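Local coordinates for uncharacterized protein (Pseudomonas aeruginosa, PDB 5BR9), which probably takes part, as TsaB, in making the threonylcarbamoyladenosine modification at position 37 of tRNA, and has an actin-like two-lobed fold, at residues L13-S18 with R81-V86; I68-G73 with Q217-Y222; L99-L104 with L200-F205; A111-G116 with L193-D198. One frame throughout, in Å; residues are numbered along the deposited sequence.

How the contacts relate
Contacts 1, 2 and 3 reach the five-stranded mixed sheet of the first lobe, whose neighbouring strands 12-16, 67-71 and 98-101 run parallel. Contacts 1 and 2 (centres 9 Å apart) lie on the face covered by helix 77-94; contact 3, its centre 10 Å from that of contact 2, lies on the face covered by helix 196-208. Contact 4 shares helices 103-115 and 196-208 with contact 3 and lies across the chain's centre from contacts 1 and 2, about 20 Å from contact 2 between centres. Along the chain, contacts 1 and 2 cross, their segments alternating; contact 1 closes before contacts 3 and 4 begin, and contact 2 spans both. The C-terminal part thus returns to complete the first lobe.

Contact 1 (L13-S18 with R81-V86); sequences LALDTS and RIAIGV
Ala-83 turns its methyl group at Leu-15 of strand 12-16 and Thr-17 just beyond its end, where helix 77-94 lies against the sheet of the first lobe in this actin-like (ASKHA) fold. Being two residues apart, Leu-15 and Thr-17 both face the helix, while Asp-16 between them points to the other side. The leucine offers one branch: its CD1 lies 3.9 Å from Ala-83 CB. Thr-17 meets the same methyl from a direction roughly at right angles to the leucine, and its OG1 sits 3.2 Å from Ala-83 CB, a tight fit. With chi1 at 55°, OG1 is swung over the helix backbone and donates to the carbonyl oxygen of Gly-79, one turn before Ala-83. CA of Thr-17 and CA of Ala-83 are 6.1 Å apart, which a residue as small as alanine probably permits. Helix 43-58 closes the same face through Leu-47, and the far side of helix 77-94 packs on the second subunit, where Ile-84 meets Ile-82 of that chain. An Asx turn follows the strand: Asp-16 OD2 takes the OG of Ser-18 on its syn lone pair at 2.8 Å and Ser-18 N from above the carboxylate plane at 3.1 Å.

Contact 2 (I68-G73 with Q217-Y222); sequences IAFGRG and QALPVY
Val-221 buries the most surface here, and it does so by setting both of its methyls against the base of the Arg-72 side chain: CG2 lies 3.6 Å and CG1 3.8 Å from Arg-72 CB. The same CG2 also touches the tip of the Phe-70 ring, 4.1 Å from CZ, coming in obliquely. Thus one valine branch fills the angle between two residues that project from the same side of the chain, while the other stays with the arginine. Leu-219 adds a looser touch on Phe-70 with its CD2. In the fold, the irregular C-terminal segment 217-222 runs past the end of strand 67-71 and helps cover one face of the first-lobe sheet, beside helix 77-94; Val-221 also lies on Ala-100 of the edge strand 98-101. An inverse gamma turn centred on Pro-220, closed by Val-221 N to Leu-219 O at 2.7 Å, brings the leucine and valine to the same side of the loop. Arg-72 bends at chi2 (90°) and carries its guanidinium away from the valine to a salt bridge with Glu-149. NH1 adds only a weak bond to Gly-73 O, at 3.3 Å.

Contact 3 (L99-L104 with L200-F205); sequences LAVSDL and LSLAGF
Helix 196-208, the last helix of the chain, covers one face of the first-lobe sheet of the actin-like fold, and here it rests on the edge strand 98-101. Leu-99 and Val-101, two residues apart on that strand, point at the helix; Ala-100 between them serves the opposite face, where it meets Val-221. Within 200-205 each meets one residue; Leu-99 also packs on Ala-206 and Trp-207, and Val-101 on Leu-199. Leu-99 lays its CD1 branch along Ala-203, 4.1 Å from the methyl CB and 3.8 Å from the carbonyl oxygen O, so the alanine is touched on side chain and backbone together. Val-101 uses CG1, which stands anti to the backbone N (chi1 176°) and reaches Leu-202 between two carbons: CB and CD1 are both 4.0 Å from it. Val-101 and Leu-202 cross at a slant. The side chains that meet are all apolar, and the CA atoms of Leu-99 and Ala-203 are 6.7 Å apart, a closeness the small alanine probably allows. Leu-202 continues onto Ile-106 and Gln-109, tying helix 196-208 to helix 103-115, which follows the strand directly. At the start of that helix Asp-103 OD1 accepts the backbone N of Gly-73. Ser-102 is the N-cap: its OG, also hydrogen-bonded to Glu-149, accepts weakly from Leu-104 N at 3.0 Å, the N-H bent to 131°.

Contact 4 (A111-G116 with L193-D198); sequences AYREQG and LPHAED
NH2 of Arg-113 donates to Asp-198 OD2 at 2.8 Å in an almost straight bond (175°); the bond from NE of the same arginine to Asp-198 OD1, also nearly straight, is modelled at 2.5 Å, a length probably too short to take literally. The guanidinium grips the carboxylate side-on, one nitrogen to each oxygen, both syn lone pairs used and the two planes only 11° apart. Glu-197 instead stacks its carboxylate over one face of the guanidinium, with OE1 3.7 Å from Arg-113 CZ. No N-H points at that oxygen, so the long salt bridge, 3.8 Å from Arg-113 NH1 to Glu-197 OE1, works through charge alone. Arg-113 gets there by running out straight and then bending at chi3 (56°), which turns the guanidinium edge to Asp-198 and one face to Glu-197. The pairing joins the C-terminal part of helix 103-115 to the first turn of helix 196-208, two helices between the lobes; Ala-111 faces Phe-169 of the second-lobe sheet. His-195 is the N-cap of helix 196-208, its ND1 accepting Glu-197 N near the ring plane at 3.1 Å. Arg-113 NH2 lies over one face of that imidazole, 4.4 Å from His-195 CG, and the ring of Tyr-36 stacks with the imidazole. Glu-114 OE2 joins at long range, 3.7 Å from Arg-113 NH2, while its closer salt bridge goes to Arg-110.

Contact 1 (L13-S18 with R81-V86)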
loop_
_atom_site.group_PDB
_atom_site.type_symbol
_atom_site.label_atom_id
_atom_site.label_comp_id
_atom_site.label_asym_id
_atom_site.label_seq_id
_atom_site.Cartn_x
_atom_site.Cartn_y
_atom_site.Cartn_z
ATOM N N LEU A 13 18.461 3.549 -0.451
ATOM C CA LEU A 13 17.617 3.070 0.643
ATOM C C LEU A 13 16.907 1.791 0.181
ATOM O O LEU A 13 16.373 1.727 -0.938
ATOM C CB LEU A 13 16.588 4.156 1.052
ATOM C CG LEU A 13 15.615 3.847 2.193
ATOM C CD1 LEU A 13 16.388 3.655 3.506
ATOM C CD2 LEU A 13 14.545 4.939 2.342
ATOM N N ALA A 14 16.920 0.776 1.037
ATOM C CA ALA A 14 16.308 -0.502 0.718
ATOM C C ALA A 14 15.361 -0.938 1.826
ATOM O O ALA A 14 15.630 -0.704 3.002
ATOM C CB ALA A 14 17.371 -1.567 0.493
ATOM N N LEU A 15 14.222 -1.504 1.448
ATOM C CA LEU A 15 13.296 -2.037 2.437
ATOM C C LEU A 15 12.577 -3.303 1.955
ATOM O O LEU A 15 12.281 -3.458 0.765
ATOM C CB LEU A 15 12.314 -0.971 2.883
ATOM C CG LEU A 15 11.347 -0.328 1.929
ATOM C CD1 LEU A 15 10.114 -1.223 1.811
ATOM C CD2 LEU A 15 11.007 1.048 2.516
ATOM N N ASP A 16 12.311 -4.216 2.885
ATOM C CA ASP A 16 11.564 -5.404 2.541
ATOM C C ASP A 16 10.530 -5.746 3.618
ATOM O O ASP A 16 10.842 -5.810 4.803
ATOM C CB ASP A 16 12.506 -6.581 2.322
ATOM C CG ASP A 16 11.831 -7.712 1.571
ATOM O OD1 ASP A 16 11.974 -7.758 0.334
ATOM O OD2 ASP A 16 11.127 -8.528 2.198
ATOM N N THR A 17 9.298 -5.971 3.178
ATOM C CA THR A 17 8.186 -6.317 4.054
ATOM C C THR A 17 7.382 -7.473 3.496
ATOM O O THR A 17 6.208 -7.629 3.811
ATOM C CB THR A 17 7.228 -5.121 4.242
ATOM O OG1 THR A 17 6.794 -4.670 2.954
ATOM C CG2 THR A 17 7.918 -3.976 4.950
ATOM N N SER A 18 8.023 -8.294 2.677
ATOM C CA SER A 18 7.327 -9.378 1.973
ATOM C C SER A 18 7.030 -10.564 2.892
ATOM O O SER A 18 6.301 -11.493 2.517
ATOM C CB SER A 18 8.141 -9.831 0.752
ATOM O OG SER A 18 9.366 -10.440 1.137
ATOM N N ARG A 81 2.210 -5.226 -0.800
ATOM C CA ARG A 81 1.399 -4.064 -1.161
ATOM C C ARG A 81 1.736 -2.840 -0.324
ATOM O O ARG A 81 1.746 -1.724 -0.831
ATOM C CB ARG A 81 -0.087 -4.396 -1.043
ATOM C CG ARG A 81 -0.580 -5.176 -2.243
ATOM C CD ARG A 81 -1.825 -5.994 -1.984
ATOM N NE ARG A 81 -1.852 -7.132 -2.902
ATOM C CZ ARG A 81 -2.260 -7.070 -4.168
ATOM N NH1 ARG A 81 -2.232 -8.160 -4.925
ATOM N NH2 ARG A 81 -2.696 -5.920 -4.677
ATOM N N ILE A 82 2.026 -3.056 0.953
ATOM C CA ILE A 82 2.493 -1.981 1.815
ATOM C C ILE A 82 3.812 -1.401 1.297
ATOM O O ILE A 82 3.953 -0.182 1.165
ATOM C CB ILE A 82 2.636 -2.473 3.263
ATOM C CG1 ILE A 82 1.261 -2.760 3.866
ATOM C CG2 ILE A 82 3.385 -1.460 4.115
ATOM C CD1 ILE A 82 1.318 -3.746 5.038
ATOM N N ALA A 83 4.781 -2.267 1.012
ATOM C CA ALA A 83 6.057 -1.798 0.478
ATOM C C ALA A 83 5.832 -0.985 -0.788
ATOM O O ALA A 83 6.377 0.111 -0.922
ATOM C CB ALA A 83 7.012 -2.975 0.199
ATOM N N ILE A 84 5.007 -1.505 -1.700
ATOM C CA ILE A 84 4.768 -0.829 -2.971
ATOM C C ILE A 84 4.274 0.614 -2.763
ATOM O O ILE A 84 4.871 1.567 -3.292
ATOM C CB ILE A 84 3.794 -1.627 -3.836
ATOM C CG1 ILE A 84 4.473 -2.899 -4.334
ATOM C CG2 ILE A 84 3.310 -0.787 -5.007
ATOM C CD1 ILE A 84 3.547 -3.873 -5.039
ATOM N N GLY A 85 3.206 0.778 -1.985
ATOM C CA GLY A 85 2.647 2.095 -1.724
ATOM C C GLY A 85 3.583 3.080 -1.043
ATOM O O GLY A 85 3.767 4.221 -1.495
ATOM N N VAL A 86 4.194 2.639 0.044
ATOM C CA VAL A 86 5.069 3.510 0.804
ATOM C C VAL A 86 6.261 3.969 -0.046
ATOM O O VAL A 86 6.596 5.155 -0.069
ATOM C CB VAL A 86 5.529 2.809 2.101
ATOM C CG1 VAL A 86 6.624 3.612 2.799
ATOM C CG2 VAL A 86 4.327 2.591 3.026
#

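Contact 2 (I68-G73 with Q217-Y222)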
loop_
_atom_site.group_PDB
_atom_site.type_symbol
_atom_site.label_atom_id
_atom_site.label_comp_id
_atom_site.label_asym_id
_atom_site.label_seq_id
_atom_site.Cartn_x
_atom_site.Cartn_y
_atom_site.Cartn_z
ATOM N N ILE A 68 15.170 4.422 -4.261
ATOM C CA ILE A 68 14.597 3.546 -3.231
ATOM C C ILE A 68 14.306 2.181 -3.816
ATOM O O ILE A 68 13.611 2.071 -4.830
ATOM C CB ILE A 68 13.326 4.145 -2.624
ATOM C CG1 ILE A 68 13.581 5.584 -2.158
ATOM C CG2 ILE A 68 12.873 3.294 -1.463
ATOM C CD1 ILE A 68 12.339 6.318 -1.745
ATOM N N ALA A 69 14.873 1.149 -3.199
ATOM C CA ALA A 69 14.671 -0.224 -3.631
ATOM C C ALA A 69 13.753 -0.973 -2.683
ATOM O O ALA A 69 13.763 -0.716 -1.480
ATOM C CB ALA A 69 16.001 -0.933 -3.736
ATOM N N PHE A 70 12.975 -1.913 -3.215
ATOM C CA PHE A 70 12.093 -2.716 -2.376
ATOM C C PHE A 70 11.904 -4.120 -2.965
ATOM O O PHE A 70 12.009 -4.301 -4.176
ATOM C CB PHE A 70 10.726 -2.042 -2.213
ATOM C CG PHE A 70 9.933 -1.966 -3.483
ATOM C CD1 PHE A 70 8.908 -2.879 -3.736
ATOM C CD2 PHE A 70 10.207 -0.995 -4.430
ATOM C CE1 PHE A 70 8.179 -2.814 -4.914
ATOM C CE2 PHE A 70 9.476 -0.927 -5.611
ATOM C CZ PHE A 70 8.475 -1.830 -5.855
ATOM N N GLY A 71 11.609 -5.098 -2.110
ATOM C CA GLY A 71 11.237 -6.409 -2.576
ATOM C C GLY A 71 9.818 -6.403 -3.128
ATOM O O GLY A 71 8.875 -6.084 -2.412
ATOM N N ARG A 72 9.656 -6.753 -4.399
ATOM C CA ARG A 72 8.341 -6.683 -5.039
ATOM C C ARG A 72 7.596 -8.012 -4.955
ATOM O O ARG A 72 6.647 -8.251 -5.695
ATOM C CB ARG A 72 8.486 -6.245 -6.501
ATOM C CG ARG A 72 9.524 -7.033 -7.310
ATOM C CD ARG A 72 8.931 -8.263 -7.988
ATOM N NE ARG A 72 9.788 -8.749 -9.067
ATOM C CZ ARG A 72 9.948 -10.035 -9.375
ATOM N NH1 ARG A 72 9.323 -10.969 -8.670
ATOM N NH2 ARG A 72 10.744 -10.388 -10.383
ATOM N N GLY A 73 8.023 -8.874 -4.045
ATOM C CA GLY A 73 7.468 -10.204 -3.957
ATOM C C GLY A 73 8.304 -11.154 -4.801
ATOM O O GLY A 73 9.324 -10.751 -5.370
ATOM N N GLN A 217 5.283 6.356 -13.032
ATOM C CA GLN A 217 5.428 5.489 -14.197
ATOM C C GLN A 217 4.896 4.107 -13.855
ATOM O O GLN A 217 4.917 3.715 -12.691
ATOM C CB GLN A 217 6.900 5.437 -14.640
ATOM C CG GLN A 217 7.189 4.584 -15.841
ATOM C CD GLN A 217 8.670 4.517 -16.147
ATOM O OE1 GLN A 217 9.369 5.516 -16.046
ATOM N NE2 GLN A 217 9.156 3.331 -16.522
ATOM N N ALA A 218 4.399 3.388 -14.862
ATOM C CA ALA A 218 3.867 2.048 -14.643
ATOM C C ALA A 218 4.959 1.156 -14.079
ATOM O O ALA A 218 6.087 1.099 -14.586
ATOM C CB ALA A 218 3.288 1.458 -15.938
ATOM N N LEU A 219 4.601 0.459 -13.014
ATOM C CA LEU A 219 5.553 -0.303 -12.231
ATOM C C LEU A 219 5.677 -1.728 -12.747
ATOM O O LEU A 219 4.660 -2.414 -12.928
ATOM C CB LEU A 219 5.121 -0.305 -10.767
ATOM C CG LEU A 219 6.150 -0.263 -9.657
ATOM C CD1 LEU A 219 7.297 0.665 -10.029
ATOM C CD2 LEU A 219 5.445 0.221 -8.408
ATOM N N PRO A 220 6.923 -2.187 -12.974
ATOM C CA PRO A 220 7.182 -3.562 -13.419
ATOM C C PRO A 220 7.027 -4.542 -12.253
ATOM O O PRO A 220 7.921 -5.323 -11.939
ATOM C CB PRO A 220 8.627 -3.496 -13.931
ATOM C CG PRO A 220 9.264 -2.433 -13.056
ATOM C CD PRO A 220 8.171 -1.409 -12.825
ATOM N N VAL A 221 5.872 -4.460 -11.603
ATOM C CA VAL A 221 5.487 -5.365 -10.533
ATOM C C VAL A 221 4.119 -5.879 -10.928
ATOM O O VAL A 221 3.209 -5.090 -11.169
ATOM C CB VAL A 221 5.476 -4.664 -9.147
ATOM C CG1 VAL A 221 5.066 -5.632 -8.044
ATOM C CG2 VAL A 221 6.839 -4.053 -8.855
ATOM N N TYR A 222 3.978 -7.196 -11.021
ATOM C CA TYR A 222 2.755 -7.779 -11.548
ATOM C C TYR A 222 2.152 -8.792 -10.591
ATOM O O TYR A 222 2.445 -9.983 -10.677
ATOM C CB TYR A 222 3.021 -8.442 -12.895
ATOM C CG TYR A 222 3.899 -7.640 -13.836
ATOM C CD1 TYR A 222 3.533 -6.368 -14.248
ATOM C CD2 TYR A 222 5.073 -8.180 -14.342
ATOM C CE1 TYR A 222 4.323 -5.645 -15.123
ATOM C CE2 TYR A 222 5.871 -7.473 -15.215
ATOM C CZ TYR A 222 5.498 -6.201 -15.606
ATOM O OH TYR A 222 6.297 -5.486 -16.476
#

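Contact 3 (L99-L104 with L200-F205)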
loop_
_atom_site.group_PDB
_atom_site.type_symbol
_atom_site.label_atom_id
_atom_site.label_comp_id
_atom_site.label_asym_id
_atom_site.label_seq_id
_atom_site.Cartn_x
_atom_site.Cartn_y
_atom_site.Cartn_z
ATOM N N LEU A 99 13.385 1.057 -7.428
ATOM C CA LEU A 99 13.969 -0.174 -7.933
ATOM C C LEU A 99 13.214 -1.391 -7.392
ATOM O O LEU A 99 13.348 -1.745 -6.224
ATOM C CB LEU A 99 15.442 -0.257 -7.521
ATOM C CG LEU A 99 16.386 0.773 -8.135
ATOM C CD1 LEU A 99 17.677 0.895 -7.344
ATOM C CD2 LEU A 99 16.694 0.355 -9.555
ATOM N N ALA A 100 12.423 -2.031 -8.245
ATOM C CA ALA A 100 11.710 -3.238 -7.855
ATOM C C ALA A 100 12.663 -4.440 -7.971
ATOM O O ALA A 100 13.296 -4.642 -8.995
ATOM C CB ALA A 100 10.485 -3.431 -8.720
ATOM N N VAL A 101 12.788 -5.219 -6.903
ATOM C CA VAL A 101 13.708 -6.340 -6.881
ATOM C C VAL A 101 12.989 -7.589 -6.389
ATOM O O VAL A 101 12.241 -7.559 -5.397
ATOM C CB VAL A 101 14.936 -6.040 -5.998
ATOM C CG1 VAL A 101 15.841 -7.249 -5.912
ATOM C CG2 VAL A 101 15.701 -4.835 -6.519
ATOM N N SER A 102 13.222 -8.689 -7.089
ATOM C CA SER A 102 12.592 -9.939 -6.748
ATOM C C SER A 102 13.038 -10.470 -5.403
ATOM O O SER A 102 14.221 -10.521 -5.111
ATOM C CB SER A 102 12.887 -10.994 -7.829
ATOM O OG SER A 102 12.518 -12.264 -7.348
ATOM N N ASP A 103 12.082 -10.941 -4.608
ATOM C CA ASP A 103 12.419 -11.575 -3.353
ATOM C C ASP A 103 13.100 -12.937 -3.510
ATOM O O ASP A 103 13.817 -13.369 -2.609
ATOM C CB ASP A 103 11.175 -11.694 -2.484
ATOM C CG ASP A 103 10.890 -10.390 -1.735
ATOM O OD1 ASP A 103 9.985 -9.639 -2.127
ATOM O OD2 ASP A 103 11.587 -10.121 -0.741
ATOM N N LEU A 104 12.895 -13.604 -4.645
ATOM C CA LEU A 104 13.640 -14.838 -4.941
ATOM C C LEU A 104 15.131 -14.504 -5.141
ATOM O O LEU A 104 16.012 -15.187 -4.600
ATOM C CB LEU A 104 13.049 -15.544 -6.191
ATOM C CG LEU A 104 11.628 -16.122 -6.013
ATOM C CD1 LEU A 104 10.944 -16.409 -7.335
ATOM C CD2 LEU A 104 11.629 -17.395 -5.143
ATOM N N LEU A 200 19.773 -4.546 -0.802
ATOM C CA LEU A 200 20.659 -3.402 -1.020
ATOM C C LEU A 200 21.796 -3.748 -1.992
ATOM O O LEU A 200 22.091 -2.977 -2.904
ATOM C CB LEU A 200 21.218 -2.915 0.322
ATOM C CG LEU A 200 22.036 -1.630 0.296
ATOM C CD1 LEU A 200 21.201 -0.445 -0.177
ATOM C CD2 LEU A 200 22.617 -1.355 1.687
ATOM N N SER A 201 22.408 -4.916 -1.830
ATOM C CA SER A 201 23.415 -5.387 -2.790
ATOM C C SER A 201 22.867 -5.418 -4.220
ATOM O O SER A 201 23.472 -4.856 -5.154
ATOM C CB SER A 201 23.909 -6.784 -2.410
ATOM O OG SER A 201 24.470 -6.770 -1.109
ATOM N N LEU A 202 21.709 -6.046 -4.380
ATOM C CA LEU A 202 21.067 -6.175 -5.693
ATOM C C LEU A 202 20.688 -4.801 -6.276
ATOM O O LEU A 202 20.901 -4.550 -7.468
ATOM C CB LEU A 202 19.833 -7.097 -5.589
ATOM C CG LEU A 202 20.215 -8.560 -5.302
ATOM C CD1 LEU A 202 19.005 -9.472 -4.971
ATOM C CD2 LEU A 202 20.983 -9.126 -6.490
ATOM N N ALA A 203 20.157 -3.912 -5.435
ATOM C CA ALA A 203 19.837 -2.550 -5.857
ATOM C C ALA A 203 21.080 -1.807 -6.388
ATOM O O ALA A 203 20.989 -1.062 -7.367
ATOM C CB ALA A 203 19.221 -1.776 -4.711
ATOM N N GLY A 204 22.227 -2.007 -5.738
ATOM C CA GLY A 204 23.484 -1.431 -6.212
ATOM C C GLY A 204 23.839 -1.839 -7.641
ATOM O O GLY A 204 24.198 -0.998 -8.472
ATOM N N PHE A 205 23.704 -3.128 -7.946
ATOM C CA PHE A 205 23.972 -3.598 -9.300
ATOM C C PHE A 205 22.954 -2.994 -10.276
ATOM O O PHE A 205 23.317 -2.519 -11.354
ATOM C CB PHE A 205 23.959 -5.138 -9.370
ATOM C CG PHE A 205 25.128 -5.788 -8.657
ATOM C CD1 PHE A 205 26.408 -5.760 -9.219
ATOM C CD2 PHE A 205 24.952 -6.422 -7.430
ATOM C CE1 PHE A 205 27.485 -6.341 -8.563
ATOM C CE2 PHE A 205 26.029 -7.009 -6.768
ATOM C CZ PHE A 205 27.296 -6.980 -7.331
#

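Contact 4 (A111-G116 with L193-D198)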
loop_
_atom_site.group_PDB
_atom_site.type_symbol
_atom_site.label_atom_id
_atom_site.label_comp_id
_atom_site.label_asym_id
_atom_site.label_seq_id
_atom_site.Cartn_x
_atom_site.Cartn_y
_atom_site.Cartn_z
ATOM N N ALA A 111 21.683 -16.184 0.442
ATOM C CA ALA A 111 22.280 -17.508 0.581
ATOM C C ALA A 111 23.738 -17.471 0.099
ATOM O O ALA A 111 24.608 -18.152 0.642
ATOM C CB ALA A 111 21.472 -18.547 -0.173
ATOM N N TYR A 112 23.990 -16.673 -0.930
ATOM C CA TYR A 112 25.345 -16.492 -1.405
ATOM C C TYR A 112 26.211 -15.855 -0.315
ATOM O O TYR A 112 27.283 -16.361 0.005
ATOM C CB TYR A 112 25.370 -15.636 -2.668
ATOM C CG TYR A 112 26.768 -15.157 -2.979
ATOM C CD1 TYR A 112 27.769 -16.064 -3.339
ATOM C CD2 TYR A 112 27.107 -13.805 -2.872
ATOM C CE1 TYR A 112 29.066 -15.635 -3.599
ATOM C CE2 TYR A 112 28.419 -13.366 -3.134
ATOM C CZ TYR A 112 29.383 -14.291 -3.502
ATOM O OH TYR A 112 30.668 -13.881 -3.771
ATOM N N ARG A 113 25.730 -14.760 0.271
ATOM C CA ARG A 113 26.491 -14.060 1.298
ATOM C C ARG A 113 26.739 -14.930 2.532
ATOM O O ARG A 113 27.830 -14.911 3.107
ATOM C CB ARG A 113 25.781 -12.767 1.713
ATOM C CG ARG A 113 26.471 -12.013 2.841
ATOM C CD ARG A 113 25.771 -10.696 3.141
ATOM N NE ARG A 113 24.344 -10.858 3.449
ATOM C CZ ARG A 113 23.876 -11.213 4.642
ATOM N NH1 ARG A 113 24.719 -11.460 5.638
ATOM N NH2 ARG A 113 22.569 -11.318 4.840
ATOM N N GLU A 114 25.739 -15.707 2.927
ATOM C CA GLU A 114 25.826 -16.456 4.179
ATOM C C GLU A 114 26.434 -17.864 4.056
ATOM O O GLU A 114 27.118 -18.312 4.960
ATOM C CB GLU A 114 24.436 -16.561 4.805
ATOM C CG GLU A 114 23.921 -15.284 5.429
ATOM C CD GLU A 114 22.577 -15.480 6.148
ATOM O OE1 GLU A 114 22.120 -16.635 6.292
ATOM O OE2 GLU A 114 22.001 -14.479 6.621
ATOM N N GLN A 115 26.165 -18.558 2.954
ATOM C CA GLN A 115 26.600 -19.950 2.782
ATOM C C GLN A 115 27.719 -20.065 1.772
ATOM O O GLN A 115 28.328 -21.117 1.646
ATOM C CB GLN A 115 25.448 -20.843 2.300
ATOM C CG GLN A 115 24.216 -20.824 3.162
ATOM C CD GLN A 115 24.505 -21.244 4.579
ATOM O OE1 GLN A 115 25.361 -22.092 4.827
ATOM N NE2 GLN A 115 23.798 -20.643 5.526
ATOM N N GLY A 116 27.947 -18.988 1.024
ATOM C CA GLY A 116 28.893 -18.980 -0.078
ATOM C C GLY A 116 28.417 -19.722 -1.319
ATOM O O GLY A 116 29.194 -19.941 -2.244
ATOM N N LEU A 193 14.721 -16.216 4.925
ATOM C CA LEU A 193 13.838 -15.139 4.511
ATOM C C LEU A 193 14.650 -14.025 3.820
ATOM O O LEU A 193 15.866 -13.992 3.942
ATOM C CB LEU A 193 13.082 -14.588 5.735
ATOM C CG LEU A 193 12.165 -15.562 6.491
ATOM C CD1 LEU A 193 11.461 -14.870 7.658
ATOM C CD2 LEU A 193 11.124 -16.185 5.536
ATOM N N PRO A 194 13.981 -13.149 3.046
ATOM C CA PRO A 194 14.633 -11.983 2.445
ATOM C C PRO A 194 15.212 -11.042 3.495
ATOM O O PRO A 194 14.679 -10.956 4.580
ATOM C CB PRO A 194 13.496 -11.301 1.681
ATOM C CG PRO A 194 12.554 -12.384 1.380
ATOM C CD PRO A 194 12.591 -13.293 2.571
ATOM N N HIS A 195 16.292 -10.352 3.165
ATOM C CA HIS A 195 16.952 -9.435 4.085
ATOM C C HIS A 195 17.315 -8.160 3.296
ATOM O O HIS A 195 17.895 -8.236 2.206
ATOM C CB HIS A 195 18.179 -10.116 4.678
ATOM C CG HIS A 195 18.745 -9.449 5.885
ATOM N ND1 HIS A 195 19.183 -8.141 5.881
ATOM C CD2 HIS A 195 19.015 -9.931 7.120
ATOM C CE1 HIS A 195 19.651 -7.833 7.077
ATOM N NE2 HIS A 195 19.570 -8.905 7.844
ATOM N N ALA A 196 16.946 -6.996 3.817
ATOM C CA ALA A 196 17.189 -5.735 3.115
ATOM C C ALA A 196 18.668 -5.518 2.783
ATOM O O ALA A 196 19.001 -4.844 1.802
ATOM C CB ALA A 196 16.663 -4.577 3.932
ATOM N N GLU A 197 19.555 -6.086 3.593
ATOM C CA GLU A 197 20.993 -5.998 3.313
ATOM C C GLU A 197 21.338 -6.578 1.934
ATOM O O GLU A 197 22.152 -6.028 1.185
ATOM C CB GLU A 197 21.801 -6.710 4.393
ATOM C CG GLU A 197 23.287 -6.760 4.080
ATOM C CD GLU A 197 24.115 -7.400 5.175
ATOM O OE1 GLU A 197 23.543 -7.837 6.196
ATOM O OE2 GLU A 197 25.350 -7.462 5.009
ATOM N N ASP A 198 20.711 -7.696 1.595
ATOM C CA ASP A 198 20.981 -8.344 0.316
ATOM C C ASP A 198 20.161 -7.707 -0.805
ATOM O O ASP A 198 20.603 -7.665 -1.962
ATOM C CB ASP A 198 20.726 -9.844 0.444
ATOM C CG ASP A 198 21.509 -10.444 1.600
ATOM O OD1 ASP A 198 22.761 -10.510 1.504
ATOM O OD2 ASP A 198 20.884 -10.803 2.622
#